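Local coordinates for tubulin-like protein CetZ2 (Haloferax volcanii, PDB 4B45), which binds GTP as a tubulin-like cytoskeletal protein, probably hydrolyses it, and is involved in the control of cell shape, at residues A36-K41 with G105-G110; D57-H62 with N68-A73; V4-G9 with P113-A118. One frame throughout, in Å; residues are numbered along the deposited sequence.

All three contacts lie in the GTPase domain and nest along the chain. Interaction 3 closes the widest loop, interaction 1 lies within it, and interaction 2 lies within interaction 1. Interactions 1 and 3 share helix 107-120. Their strands, 31-38 and 3-8, are neighbours in the central sheet, and V37 probably pairs with G7 and G9 through backbone hydrogen bonds. Interaction 2 joins helices 56-59 and 68-85. Its centre is about 8 Å from that of interaction 1 and about 16 Å from that of interaction 3. Interaction 1 lies at the nucleotide phosphates, interaction 2 packs beside the G65-G66 loop, and interaction 3 holds the core strand and helix behind the site.

Interaction 1: A36-K41 with G105-G110; sequences AVNTAK and GGSGSG. With GSP (5'-guanosine-diphosphate-monothiophosphate), chain C.
T39 and S107 meet hydroxyl to hydroxyl. T39 follows the end of strand 31-38, and S107 opens helix 107-120. Both side chains point at each other, and T39 OG1 donates a hydrogen bond to S107 OG at 2.9 Å. T39 OG1 sits between its backbone N and carbonyl carbon (chi1 52°), which turns the hydroxyl toward the helix start. The methyl T39 CG2 lies farther off, at 3.9 Å from S107 OG. N38 OD1 comes to 3.8 Å from S107 OG, but bonds to its own chain. It accepts T39 N at 2.6 Å, the donor being tilted 22° from the carbonyl plane. A weaker bond comes from A40 N. These bonds brace the turn that carries T39. An alanine in place of T39 would remove the hydroxyl and is likely to leave S107 OG without this mate and free to turn.

S107 lies in GGGSGSG, this protein's version of the glycine-rich tubulin/FtsZ signature. Its CB passes 3.4 Å from GSP O2B, while its OG is used on T39. The phosphates are gripped by backbone amides instead: G106 N bonds GSP O3B at 3.2 Å, and G108 N bonds GSP O2B at 3.0 Å. The serine hydroxyl thus ties the phosphate-binding start of helix 107-120 to the end of strand 31-38, and the amides there, with their partial positive charge, probably steady the phosphate charge.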
ATOM      1  N   ALA A  36      14.222  -0.606  -7.321  1.00 45.15           N
ATOM      2  CA  ALA A  36      14.490   0.111  -6.080  1.00 43.53           C
ATOM      3  C   ALA A  36      15.539   1.189  -6.297  1.00 45.58           C
ATOM      4  O   ALA A  36      16.565   0.951  -6.923  1.00 43.99           O
ATOM      5  CB  ALA A  36      14.905  -0.846  -4.967  1.00 40.98           C
ATOM      6  N   VAL A  37      15.238   2.386  -5.803  1.00 42.90           N
ATOM      7  CA  VAL A  37      16.140   3.512  -5.878  1.00 43.75           C
ATOM      8  C   VAL A  37      16.586   3.864  -4.460  1.00 41.14           C
ATOM      9  O   VAL A  37      15.773   3.892  -3.543  1.00 40.28           O
ATOM     10  CB  VAL A  37      15.442   4.741  -6.493  1.00 45.29           C
ATOM     11  CG1 VAL A  37      16.450   5.871  -6.723  1.00 44.24           C
ATOM     12  CG2 VAL A  37      14.731   4.365  -7.793  1.00 40.31           C
ATOM     13  N   ASN A  38      17.871   4.138  -4.283  1.00 42.11           N
ATOM     14  CA  ASN A  38      18.404   4.479  -2.963  1.00 40.27           C
ATOM     15  C   ASN A  38      19.714   5.226  -3.086  1.00 41.61           C
ATOM     16  O   ASN A  38      20.260   5.349  -4.181  1.00 39.55           O
ATOM     17  CB  ASN A  38      18.632   3.220  -2.137  1.00 41.10           C
ATOM     18  CG  ASN A  38      18.498   3.467  -0.653  1.00 41.12           C
ATOM     19  OD1 ASN A  38      18.710   4.579  -0.170  1.00 44.84           O
ATOM     20  ND2 ASN A  38      18.121   2.429   0.078  1.00 39.74           N
ATOM     21  N   THR A  39      20.215   5.712  -1.954  1.00 42.47           N
ATOM     22  CA  THR A  39      21.471   6.454  -1.891  1.00 46.61           C
ATOM     23  C   THR A  39      22.429   5.708  -0.979  1.00 48.58           C
ATOM     24  O   THR A  39      23.568   6.122  -0.790  1.00 43.11           O
ATOM     25  CB  THR A  39      21.250   7.853  -1.289  1.00 53.36           C
ATOM     26  OG1 THR A  39      20.558   7.732  -0.034  1.00 44.99           O
ATOM     27  CG2 THR A  39      20.416   8.709  -2.232  1.00 51.27           C
ATOM     28  N   ALA A  40      21.933   4.621  -0.386  1.00 43.68           N
ATOM     29  CA  ALA A  40      22.748   3.728   0.414  1.00 47.19           C
ATOM     30  C   ALA A  40      23.021   2.490  -0.424  1.00 49.93           C
ATOM     31  O   ALA A  40      22.090   1.786  -0.809  1.00 45.63           O
ATOM     32  CB  ALA A  40      22.008   3.353   1.716  1.00 36.20           C
ATOM     33  N   LYS A  41      24.287   2.232  -0.736  1.00 48.81           N
ATOM     34  CA  LYS A  41      24.610   1.129  -1.640  1.00 48.78           C
ATOM     35  C   LYS A  41      24.286  -0.243  -1.044  1.00 48.31           C
ATOM     36  O   LYS A  41      23.754  -1.113  -1.728  1.00 51.70           O
ATOM     37  CB  LYS A  41      26.072   1.195  -2.105  1.00 46.88           C
ATOM     38  CG  LYS A  41      26.493   0.011  -2.952  1.00 49.04           C
ATOM     39  CD  LYS A  41      27.875   0.203  -3.577  1.00 55.71           C
ATOM     40  CE  LYS A  41      28.261  -1.016  -4.410  1.00 65.76           C
ATOM     41  NZ  LYS A  41      29.624  -0.933  -5.020  1.00 72.58           N
ATOM     42  N   GLY A 105      11.894   8.359   6.708  1.00 45.51           N
ATOM     43  CA  GLY A 105      13.313   8.327   6.404  1.00 45.45           C
ATOM     44  C   GLY A 105      13.810   9.618   5.780  1.00 54.07           C
ATOM     45  O   GLY A 105      13.174  10.655   5.891  1.00 62.05           O
ATOM     46  N   GLY A 106      14.974   9.566   5.152  1.00 50.14           N
ATOM     47  CA  GLY A 106      15.510  10.730   4.471  1.00 41.50           C
ATOM     48  C   GLY A 106      15.300  10.583   2.977  1.00 35.91           C
ATOM     49  O   GLY A 106      14.782  11.483   2.325  1.00 41.06           O
ATOM     50  N   SER A 107      15.676   9.422   2.445  1.00 40.06           N
ATOM     51  CA  SER A 107      15.637   9.179   1.009  1.00 41.64           C
ATOM     52  C   SER A 107      14.215   9.059   0.471  1.00 51.72           C
ATOM     53  O   SER A 107      13.845   9.747  -0.481  1.00 46.80           O
ATOM     54  CB  SER A 107      16.431   7.923   0.650  1.00 40.24           C
ATOM     55  OG  SER A 107      17.821   8.178   0.697  1.00 50.70           O
ATOM     56  N   GLY A 108      13.428   8.177   1.075  1.00 52.96           N
ATOM     57  CA  GLY A 108      12.059   7.979   0.647  1.00 49.74           C
ATOM     58  C   GLY A 108      11.286   9.252   0.885  1.00 47.74           C
ATOM     59  O   GLY A 108      10.629   9.769  -0.011  1.00 42.57           O
ATOM     60  N   SER A 109      11.390   9.761   2.105  1.00 46.19           N
ATOM     61  CA  SER A 109      10.704  10.981   2.501  1.00 49.79           C
ATOM     62  C   SER A 109      10.955  12.115   1.512  1.00 49.19           C
ATOM     63  O   SER A 109      10.017  12.752   1.031  1.00 48.09           O
ATOM     64  CB  SER A 109      11.176  11.384   3.892  1.00 53.27           C
ATOM     65  OG  SER A 109      10.773  12.692   4.235  1.00 57.48           O
ATOM     66  N   GLY A 110      12.227  12.353   1.202  1.00 44.80           N
ATOM     67  CA  GLY A 110      12.601  13.424   0.296  1.00 40.31           C
ATOM     68  C   GLY A 110      12.307  13.101  -1.153  1.00 40.91           C
ATOM     69  O   GLY A 110      11.671  13.885  -1.853  1.00 48.99           O
TER
HETATM   70  PG  GSP C1342      17.662   7.179   5.994  1.00 65.49           P
HETATM   71  O3B GSP C1342      16.914   7.023   4.583  1.00 81.37           O
HETATM   72  S1G GSP C1342      16.439   7.429   7.643  1.00 66.45           S
HETATM   73  O2G GSP C1342      18.591   5.955   6.241  1.00121.21           O
HETATM   74  O3G GSP C1342      18.412   8.444   5.858  1.00 56.17           O
HETATM   75  PB  GSP C1342      15.758   5.987   4.207  1.00 46.49           P
HETATM   76  O1B GSP C1342      16.246   4.788   3.432  1.00 43.19           O
HETATM   77  O2B GSP C1342      14.755   6.726   3.332  1.00 59.46           O
HETATM   78  PA  GSP C1342      14.072   4.223   5.593  1.00 46.26           P
HETATM   79  O1A GSP C1342      14.674   3.065   6.344  1.00 49.09           O
HETATM   80  O2A GSP C1342      13.580   3.709   4.265  1.00 54.10           O
HETATM   81  O3A GSP C1342      15.046   5.449   5.500  1.00 54.38           O
HETATM   82  O5' GSP C1342      12.799   4.756   6.306  1.00 55.57           O
HETATM   83  C5' GSP C1342      12.650   4.766   7.686  1.00 50.00           C
HETATM   84  C4' GSP C1342      11.262   4.517   8.098  1.00 53.13           C
HETATM   85  O4' GSP C1342      10.771   3.363   7.484  1.00 46.50           O
HETATM   86  C3' GSP C1342      11.141   4.285   9.550  1.00 47.18           C
HETATM   87  O3' GSP C1342       9.879   4.706   9.903  1.00 50.09           O
HETATM   88  C2' GSP C1342      11.232   2.837   9.702  1.00 51.09           C
HETATM   89  O2' GSP C1342      10.507   2.439  10.816  1.00 57.03           O
HETATM   90  C1' GSP C1342      10.570   2.353   8.505  1.00 46.09           C
HETATM   91  N9  GSP C1342      11.063   1.104   7.962  1.00 45.92           N
HETATM   92  C8  GSP C1342      12.341   0.768   7.759  1.00 47.15           C
HETATM   93  N7  GSP C1342      12.392  -0.452   7.189  1.00 50.23           N
HETATM   94  C5  GSP C1342      11.111  -0.896   7.015  1.00 42.94           C
HETATM   95  C6  GSP C1342      10.566  -2.085   6.458  1.00 42.60           C
HETATM   96  O6  GSP C1342      11.371  -3.097   5.967  1.00 44.56           O
HETATM   97  N1  GSP C1342       9.219  -2.224   6.437  1.00 40.41           N
HETATM   98  C2  GSP C1342       8.417  -1.248   6.918  1.00 43.18           C
HETATM   99  N2  GSP C1342       6.966  -1.462   6.857  1.00 40.27           N
HETATM  100  N3  GSP C1342       8.887  -0.106   7.444  1.00 45.25           N
HETATM  101  C4  GSP C1342      10.257   0.086   7.506  1.00 45.77           C

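Interaction 2: D57-H62 with N68-A73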
ATOM      1  N   ASP A  57      27.813  11.333  -5.796  1.00 51.15           N
ATOM      2  CA  ASP A  57      28.626  12.544  -5.847  1.00 49.95           C
ATOM      3  C   ASP A  57      28.384  13.427  -4.631  1.00 48.85           C
ATOM      4  O   ASP A  57      29.152  14.340  -4.382  1.00 46.53           O
ATOM      5  CB  ASP A  57      28.322  13.335  -7.121  1.00 51.11           C
ATOM      6  CG  ASP A  57      26.877  13.771  -7.200  1.00 51.90           C
ATOM      7  OD1 ASP A  57      25.983  12.927  -6.966  1.00 52.81           O
ATOM      8  OD2 ASP A  57      26.634  14.966  -7.480  1.00 52.30           O
ATOM      9  N   ARG A  58      27.303  13.161  -3.894  1.00 48.94           N
ATOM     10  CA  ARG A  58      26.963  13.919  -2.681  1.00 53.25           C
ATOM     11  C   ARG A  58      27.252  13.138  -1.394  1.00 48.38           C
ATOM     12  O   ARG A  58      27.854  13.669  -0.470  1.00 52.22           O
ATOM     13  CB  ARG A  58      25.474  14.298  -2.673  1.00 60.52           C
ATOM     14  CG  ARG A  58      24.984  15.062  -3.883  1.00 65.66           C
ATOM     15  CD  ARG A  58      25.477  16.486  -3.887  1.00 71.37           C
ATOM     16  NE  ARG A  58      25.052  17.233  -2.705  1.00 77.43           N
ATOM     17  CZ  ARG A  58      23.919  17.921  -2.615  1.00 76.64           C
ATOM     18  NH1 ARG A  58      23.066  17.952  -3.633  1.00 75.98           N
ATOM     19  NH2 ARG A  58      23.639  18.578  -1.499  1.00 78.11           N
ATOM     20  N   VAL A  59      26.806  11.883  -1.337  1.00 46.66           N
ATOM     21  CA  VAL A  59      26.848  11.101  -0.097  1.00 44.26           C
ATOM     22  C   VAL A  59      27.545   9.746  -0.220  1.00 46.37           C
ATOM     23  O   VAL A  59      27.410   8.899   0.666  1.00 54.42           O
ATOM     24  CB  VAL A  59      25.426  10.876   0.478  1.00 47.45           C
ATOM     25  CG1 VAL A  59      24.734  12.222   0.693  1.00 42.03           C
ATOM     26  CG2 VAL A  59      24.595   9.983  -0.450  1.00 45.20           C
ATOM     27  N   ASN A  60      28.269   9.542  -1.319  1.00 45.26           N
ATOM     28  CA  ASN A  60      29.183   8.401  -1.445  1.00 49.83           C
ATOM     29  C   ASN A  60      28.571   7.023  -1.101  1.00 49.71           C
ATOM     30  O   ASN A  60      29.191   6.211  -0.414  1.00 48.35           O
ATOM     31  CB  ASN A  60      30.430   8.674  -0.592  1.00 49.82           C
ATOM     32  CG  ASN A  60      31.566   7.709  -0.868  1.00 54.44           C
ATOM     33  OD1 ASN A  60      31.593   7.024  -1.895  1.00 44.76           O
ATOM     34  ND2 ASN A  60      32.519   7.649   0.059  1.00 64.75           N
ATOM     35  N   GLY A  61      27.349   6.765  -1.561  1.00 43.75           N
ATOM     36  CA  GLY A  61      26.732   5.466  -1.336  1.00 41.99           C
ATOM     37  C   GLY A  61      26.351   5.122   0.098  1.00 45.30           C
ATOM     38  O   GLY A  61      26.027   3.961   0.392  1.00 46.90           O
ATOM     39  N   HIS A  62      26.371   6.103   1.003  1.00 48.56           N
ATOM     40  CA  HIS A  62      26.086   5.800   2.409  1.00 42.63           C
ATOM     41  C   HIS A  62      24.828   6.466   2.987  1.00 51.13           C
ATOM     42  O   HIS A  62      24.756   6.709   4.190  1.00 48.03           O
ATOM     43  CB  HIS A  62      27.326   6.002   3.322  1.00 46.46           C
ATOM     44  CG  HIS A  62      27.861   7.406   3.374  1.00 52.07           C
ATOM     45  ND1 HIS A  62      27.057   8.519   3.521  1.00 54.24           N
ATOM     46  CD2 HIS A  62      29.135   7.872   3.327  1.00 48.01           C
ATOM     47  CE1 HIS A  62      27.810   9.606   3.553  1.00 46.75           C
ATOM     48  NE2 HIS A  62      29.075   9.242   3.429  1.00 46.28           N
ATOM     49  N   ASN A  68      15.853  14.881   5.030  1.00 51.89           N
ATOM     50  CA  ASN A  68      14.789  14.968   4.041  1.00 48.24           C
ATOM     51  C   ASN A  68      15.138  15.878   2.851  1.00 48.19           C
ATOM     52  O   ASN A  68      14.852  15.549   1.704  1.00 46.66           O
ATOM     53  CB  ASN A  68      13.519  15.482   4.741  1.00 56.53           C
ATOM     54  CG  ASN A  68      12.281  15.396   3.868  1.00 71.36           C
ATOM     55  OD1 ASN A  68      12.266  15.856   2.726  1.00 78.13           O
ATOM     56  ND2 ASN A  68      11.222  14.813   4.414  1.00 81.29           N
ATOM     57  N   GLU A  69      15.740  17.025   3.126  1.00 55.77           N
ATOM     58  CA  GLU A  69      16.032  17.991   2.077  1.00 61.03           C
ATOM     59  C   GLU A  69      17.176  17.533   1.167  1.00 57.59           C
ATOM     60  O   GLU A  69      17.206  17.846  -0.021  1.00 57.24           O
ATOM     61  CB  GLU A  69      16.312  19.363   2.691  1.00 64.66           C
ATOM     62  CG  GLU A  69      15.136  19.885   3.511  1.00 75.46           C
ATOM     63  CD  GLU A  69      15.426  21.203   4.208  1.00 88.42           C
ATOM     64  OE1 GLU A  69      16.570  21.702   4.101  1.00 95.70           O
ATOM     65  OE2 GLU A  69      14.509  21.740   4.867  1.00 89.16           O
ATOM     66  N   LEU A  70      18.108  16.778   1.729  1.00 56.19           N
ATOM     67  CA  LEU A  70      19.153  16.148   0.934  1.00 53.00           C
ATOM     68  C   LEU A  70      18.565  15.008   0.102  1.00 52.80           C
ATOM     69  O   LEU A  70      18.978  14.788  -1.038  1.00 52.42           O
ATOM     70  CB  LEU A  70      20.277  15.632   1.837  1.00 47.57           C
ATOM     71  CG  LEU A  70      21.532  15.088   1.155  1.00 49.85           C
ATOM     72  CD1 LEU A  70      22.052  16.068   0.101  1.00 51.92           C
ATOM     73  CD2 LEU A  70      22.600  14.809   2.203  1.00 49.04           C
ATOM     74  N   GLY A  71      17.593  14.297   0.676  1.00 54.87           N
ATOM     75  CA  GLY A  71      16.901  13.227  -0.032  1.00 48.94           C
ATOM     76  C   GLY A  71      16.155  13.723  -1.258  1.00 46.33           C
ATOM     77  O   GLY A  71      16.086  13.046  -2.290  1.00 46.48           O
ATOM     78  N   ALA A  72      15.578  14.912  -1.143  1.00 42.92           N
ATOM     79  CA  ALA A  72      14.853  15.525  -2.247  1.00 43.23           C
ATOM     80  C   ALA A  72      15.810  16.033  -3.344  1.00 47.21           C
ATOM     81  O   ALA A  72      15.568  15.812  -4.528  1.00 55.38           O
ATOM     82  CB  ALA A  72      13.983  16.671  -1.725  1.00 37.51           C
ATOM     83  N   ALA A  73      16.887  16.706  -2.941  1.00 45.94           N
ATOM     84  CA  ALA A  73      17.846  17.309  -3.885  1.00 46.73           C
ATOM     85  C   ALA A  73      18.508  16.257  -4.767  1.00 52.09           C
ATOM     86  O   ALA A  73      18.704  16.461  -5.967  1.00 56.78           O
ATOM     87  CB  ALA A  73      18.912  18.092  -3.131  1.00 44.98           C
TER
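R58 and V59 of helix 56-59 pack on L70 and A73 of helix 68-85. Along the chain, the two helices precede and follow the loop that carries the GTP-binding residues G65 and G66. L70 has the largest share of the contact and uses both branches. Its CG is anti to the backbone N (chi1 -173°), which carries the two methyls out toward the other helix. L70 CD2 meets V59 CG1 at 3.7 Å, and the two side chains run alongside each other, pointing opposite ways. L70 CD1 goes to R58. It lies over one face of the guanidinium, 3.3 Å above the plane and nearer the border of the group than its middle, with R58 NH2 as its nearest atom at 3.4 Å. The arginine chain bends at chi2 (-73°) and chi3 (-59°), which folds the guanidinium back over the leucine. A73, one turn further along the helix from L70, touches the same group more loosely. Its CB is 4.2 Å from R58 NH1, in an oblique approach.

The two helices and the loop between them belong to the GTPase domain, and the loop probably corresponds to the T3 loop of tubulin and FtsZ. G66 N of this loop is hydrogen-bonded to GSP. The loop starts with a type I' turn from V59 to H62, closed by H62 N on V59 O at 3.0 Å. N60 and G61 both have positive phi there. At the far end, D67 OD1 accepts L70 N in the first turn of the second helix. V64, within the loop, touches both V59 and L70. V59 is buried and also touches T39; R58 is exposed.

Interaction 3: V4-G9 with P113-A118; sequences VLIGVG and PVLAKA. With GSP (5'-guanosine-diphosphate-monothiophosphate), chain C.
I6 and V8 of strand 3-8 meet L115 of helix 107-120 in the Rossmann-like core of the GTPase domain, where the helix packs on the parallel strands of that domain. The two strand residues alternate with G7, and both point at the helix. L115 answers with a single methyl. Its CG is anti to the backbone N (chi1 -170°), and this carries the branched end down to the strand. There L115 CD2 touches I6 CG2 at 3.6 Å and V8 CG2 at 3.8 Å. The leucine crosses each of the two side chains at a slant and bridges their CG2 methyls. All three residues are buried. I6 and V8 also touch strand 96-102, at I97 and V99, and V8 touches M75 of helix 68-85.

Just past V8 the strand enters the nucleotide site, and G9 CA lies 3.6 Å from GSP O1B. A side chain at G9 would run into GSP O2B. The helix likewise begins at the phosphates, with S107 and G108. The contact itself is wholly apolar, made by methyl groups. It therefore holds strand and helix together through close fit and exclusion of water, and leaves the polar work to the phosphate-binding ends.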
ATOM      1  N   VAL A   4       3.558  -1.106 -11.938  1.00 48.62           N
ATOM      2  CA  VAL A   4       5.016  -1.004 -11.877  1.00 48.63           C
ATOM      3  C   VAL A   4       5.410  -0.424 -10.529  1.00 45.16           C
ATOM      4  O   VAL A   4       4.892   0.617 -10.116  1.00 46.59           O
ATOM      5  CB  VAL A   4       5.584  -0.081 -12.980  1.00 49.96           C
ATOM      6  CG1 VAL A   4       7.060   0.208 -12.714  1.00 44.14           C
ATOM      7  CG2 VAL A   4       5.408  -0.700 -14.340  1.00 43.21           C
ATOM      8  N   LEU A   5       6.303  -1.104  -9.824  1.00 46.59           N
ATOM      9  CA  LEU A   5       6.658  -0.674  -8.480  1.00 44.35           C
ATOM     10  C   LEU A   5       8.002   0.036  -8.497  1.00 38.78           C
ATOM     11  O   LEU A   5       8.947  -0.465  -9.080  1.00 43.91           O
ATOM     12  CB  LEU A   5       6.729  -1.877  -7.542  1.00 42.71           C
ATOM     13  CG  LEU A   5       5.473  -2.739  -7.470  1.00 45.87           C
ATOM     14  CD1 LEU A   5       5.686  -3.943  -6.526  1.00 35.45           C
ATOM     15  CD2 LEU A   5       4.285  -1.899  -7.027  1.00 41.82           C
ATOM     16  N   ILE A   6       8.081   1.196  -7.847  1.00 41.65           N
ATOM     17  CA  ILE A   6       9.360   1.860  -7.644  1.00 47.40           C
ATOM     18  C   ILE A   6       9.596   2.156  -6.173  1.00 40.30           C
ATOM     19  O   ILE A   6       9.039   3.105  -5.629  1.00 41.49           O
ATOM     20  CB  ILE A   6       9.441   3.192  -8.402  1.00 46.03           C
ATOM     21  CG1 ILE A   6       9.084   2.994  -9.876  1.00 47.22           C
ATOM     22  CG2 ILE A   6      10.841   3.791  -8.249  1.00 52.11           C
ATOM     23  CD1 ILE A   6       8.573   4.251 -10.526  1.00 50.47           C
ATOM     24  N   GLY A   7      10.440   1.358  -5.535  1.00 42.55           N
ATOM     25  CA  GLY A   7      10.843   1.634  -4.166  1.00 43.89           C
ATOM     26  C   GLY A   7      11.815   2.795  -4.090  1.00 44.12           C
ATOM     27  O   GLY A   7      12.706   2.928  -4.930  1.00 48.84           O
ATOM     28  N   VAL A   8      11.637   3.652  -3.092  1.00 40.33           N
ATOM     29  CA  VAL A   8      12.572   4.750  -2.854  1.00 42.89           C
ATOM     30  C   VAL A   8      13.042   4.726  -1.400  1.00 45.36           C
ATOM     31  O   VAL A   8      12.243   4.858  -0.473  1.00 42.06           O
ATOM     32  CB  VAL A   8      11.950   6.122  -3.188  1.00 43.44           C
ATOM     33  CG1 VAL A   8      12.948   7.230  -2.905  1.00 40.54           C
ATOM     34  CG2 VAL A   8      11.520   6.170  -4.647  1.00 40.18           C
ATOM     35  N   GLY A   9      14.337   4.537  -1.194  1.00 48.86           N
ATOM     36  CA  GLY A   9      14.829   4.370   0.159  1.00 46.75           C
ATOM     37  C   GLY A   9      14.766   2.922   0.619  1.00 44.94           C
ATOM     38  O   GLY A   9      14.323   2.011  -0.100  1.00 45.41           O
ATOM     39  N   PRO A 113       8.096  12.264  -3.061  1.00 48.03           N
ATOM     40  CA  PRO A 113       7.217  13.269  -3.669  1.00 44.06           C
ATOM     41  C   PRO A 113       7.782  13.756  -4.991  1.00 49.44           C
ATOM     42  O   PRO A 113       7.038  13.978  -5.947  1.00 43.82           O
ATOM     43  CB  PRO A 113       7.259  14.422  -2.663  1.00 49.16           C
ATOM     44  CG  PRO A 113       7.696  13.804  -1.379  1.00 54.09           C
ATOM     45  CD  PRO A 113       8.629  12.717  -1.765  1.00 45.44           C
ATOM     46  N   VAL A 114       9.101  13.934  -5.026  1.00 46.76           N
ATOM     47  CA  VAL A 114       9.780  14.375  -6.230  1.00 49.69           C
ATOM     48  C   VAL A 114       9.542  13.415  -7.401  1.00 46.66           C
ATOM     49  O   VAL A 114       9.172  13.834  -8.491  1.00 47.11           O
ATOM     50  CB  VAL A 114      11.279  14.549  -5.961  1.00 50.28           C
ATOM     51  CG1 VAL A 114      12.007  14.957  -7.225  1.00 47.07           C
ATOM     52  CG2 VAL A 114      11.480  15.579  -4.859  1.00 46.62           C
ATOM     53  N   LEU A 115       9.749  12.126  -7.167  1.00 40.35           N
ATOM     54  CA  LEU A 115       9.534  11.132  -8.207  1.00 49.24           C
ATOM     55  C   LEU A 115       8.039  11.006  -8.574  1.00 51.27           C
ATOM     56  O   LEU A 115       7.676  10.834  -9.755  1.00 48.88           O
ATOM     57  CB  LEU A 115      10.109   9.791  -7.755  1.00 53.53           C
ATOM     58  CG  LEU A 115      10.184   8.681  -8.791  1.00 59.01           C
ATOM     59  CD1 LEU A 115      10.949   9.184  -9.988  1.00 55.94           C
ATOM     60  CD2 LEU A 115      10.842   7.437  -8.196  1.00 56.00           C
ATOM     61  N   ALA A 116       7.170  11.114  -7.576  1.00 44.93           N
ATOM     62  CA  ALA A 116       5.733  11.025  -7.834  1.00 51.30           C
ATOM     63  C   ALA A 116       5.297  12.175  -8.728  1.00 54.91           C
ATOM     64  O   ALA A 116       4.578  11.973  -9.704  1.00 54.47           O
ATOM     65  CB  ALA A 116       4.938  11.027  -6.537  1.00 44.04           C
ATOM     66  N   LYS A 117       5.749  13.379  -8.394  1.00 54.79           N
ATOM     67  CA  LYS A 117       5.402  14.567  -9.163  1.00 60.77           C
ATOM     68  C   LYS A 117       5.995  14.529 -10.573  1.00 62.50           C
ATOM     69  O   LYS A 117       5.402  15.042 -11.515  1.00 55.37           O
ATOM     70  CB  LYS A 117       5.857  15.829  -8.431  1.00 57.71           C
ATOM     71  CG  LYS A 117       5.528  17.112  -9.155  1.00 63.46           C
ATOM     72  CD  LYS A 117       5.996  18.321  -8.367  1.00 74.19           C
ATOM     73  CE  LYS A 117       5.585  19.616  -9.057  1.00 81.96           C
ATOM     74  NZ  LYS A 117       5.897  20.812  -8.222  1.00 85.77           N
ATOM     75  N   ALA A 118       7.163  13.916 -10.721  1.00 61.91           N
ATOM     76  CA  ALA A 118       7.756  13.781 -12.048  1.00 58.26           C
ATOM     77  C   ALA A 118       6.969  12.794 -12.927  1.00 55.59           C
ATOM     78  O   ALA A 118       6.707  13.061 -14.105  1.00 57.19           O
ATOM     79  CB  ALA A 118       9.218  13.371 -11.935  1.00 56.28           C
TER
HETATM   80  PG  GSP C1342      17.662   7.179   5.994  1.00 65.49           P
HETATM   81  O3B GSP C1342      16.914   7.023   4.583  1.00 81.37           O
HETATM   82  S1G GSP C1342      16.439   7.429   7.643  1.00 66.45           S
HETATM   83  O2G GSP C1342      18.591   5.955   6.241  1.00121.21           O
HETATM   84  O3G GSP C1342      18.412   8.444   5.858  1.00 56.17           O
HETATM   85  PB  GSP C1342      15.758   5.987   4.207  1.00 46.49           P
HETATM   86  O1B GSP C1342      16.246   4.788   3.432  1.00 43.19           O
HETATM   87  O2B GSP C1342      14.755   6.726   3.332  1.00 59.46           O
HETATM   88  PA  GSP C1342      14.072   4.223   5.593  1.00 46.26           P
HETATM   89  O1A GSP C1342      14.674   3.065   6.344  1.00 49.09           O
HETATM   90  O2A GSP C1342      13.580   3.709   4.265  1.00 54.10           O
HETATM   91  O3A GSP C1342      15.046   5.449   5.500  1.00 54.38           O
HETATM   92  O5' GSP C1342      12.799   4.756   6.306  1.00 55.57           O
HETATM   93  C5' GSP C1342      12.650   4.766   7.686  1.00 50.00           C
HETATM   94  C4' GSP C1342      11.262   4.517   8.098  1.00 53.13           C
HETATM   95  O4' GSP C1342      10.771   3.363   7.484  1.00 46.50           O
HETATM   96  C3' GSP C1342      11.141   4.285   9.550  1.00 47.18           C
HETATM   97  O3' GSP C1342       9.879   4.706   9.903  1.00 50.09           O
HETATM   98  C2' GSP C1342      11.232   2.837   9.702  1.00 51.09           C
HETATM   99  O2' GSP C1342      10.507   2.439  10.816  1.00 57.03           O
HETATM  100  C1' GSP C1342      10.570   2.353   8.505  1.00 46.09           C
HETATM  101  N9  GSP C1342      11.063   1.104   7.962  1.00 45.92           N
HETATM  102  C8  GSP C1342      12.341   0.768   7.759  1.00 47.15           C
HETATM  103  N7  GSP C1342      12.392  -0.452   7.189  1.00 50.23           N
HETATM  104  C5  GSP C1342      11.111  -0.896   7.015  1.00 42.94           C
HETATM  105  C6  GSP C1342      10.566  -2.085   6.458  1.00 42.60           C
HETATM  106  O6  GSP C1342      11.371  -3.097   5.967  1.00 44.56           O
HETATM  107  N1  GSP C1342       9.219  -2.224   6.437  1.00 40.41           N
HETATM  108  C2  GSP C1342       8.417  -1.248   6.918  1.00 43.18           C
HETATM  109  N2  GSP C1342       6.966  -1.462   6.857  1.00 40.27           N
HETATM  110  N3  GSP C1342       8.887  -0.106   7.444  1.00 45.25           N
HETATM  111  C4  GSP C1342      10.257   0.086   7.506  1.00 45.77           C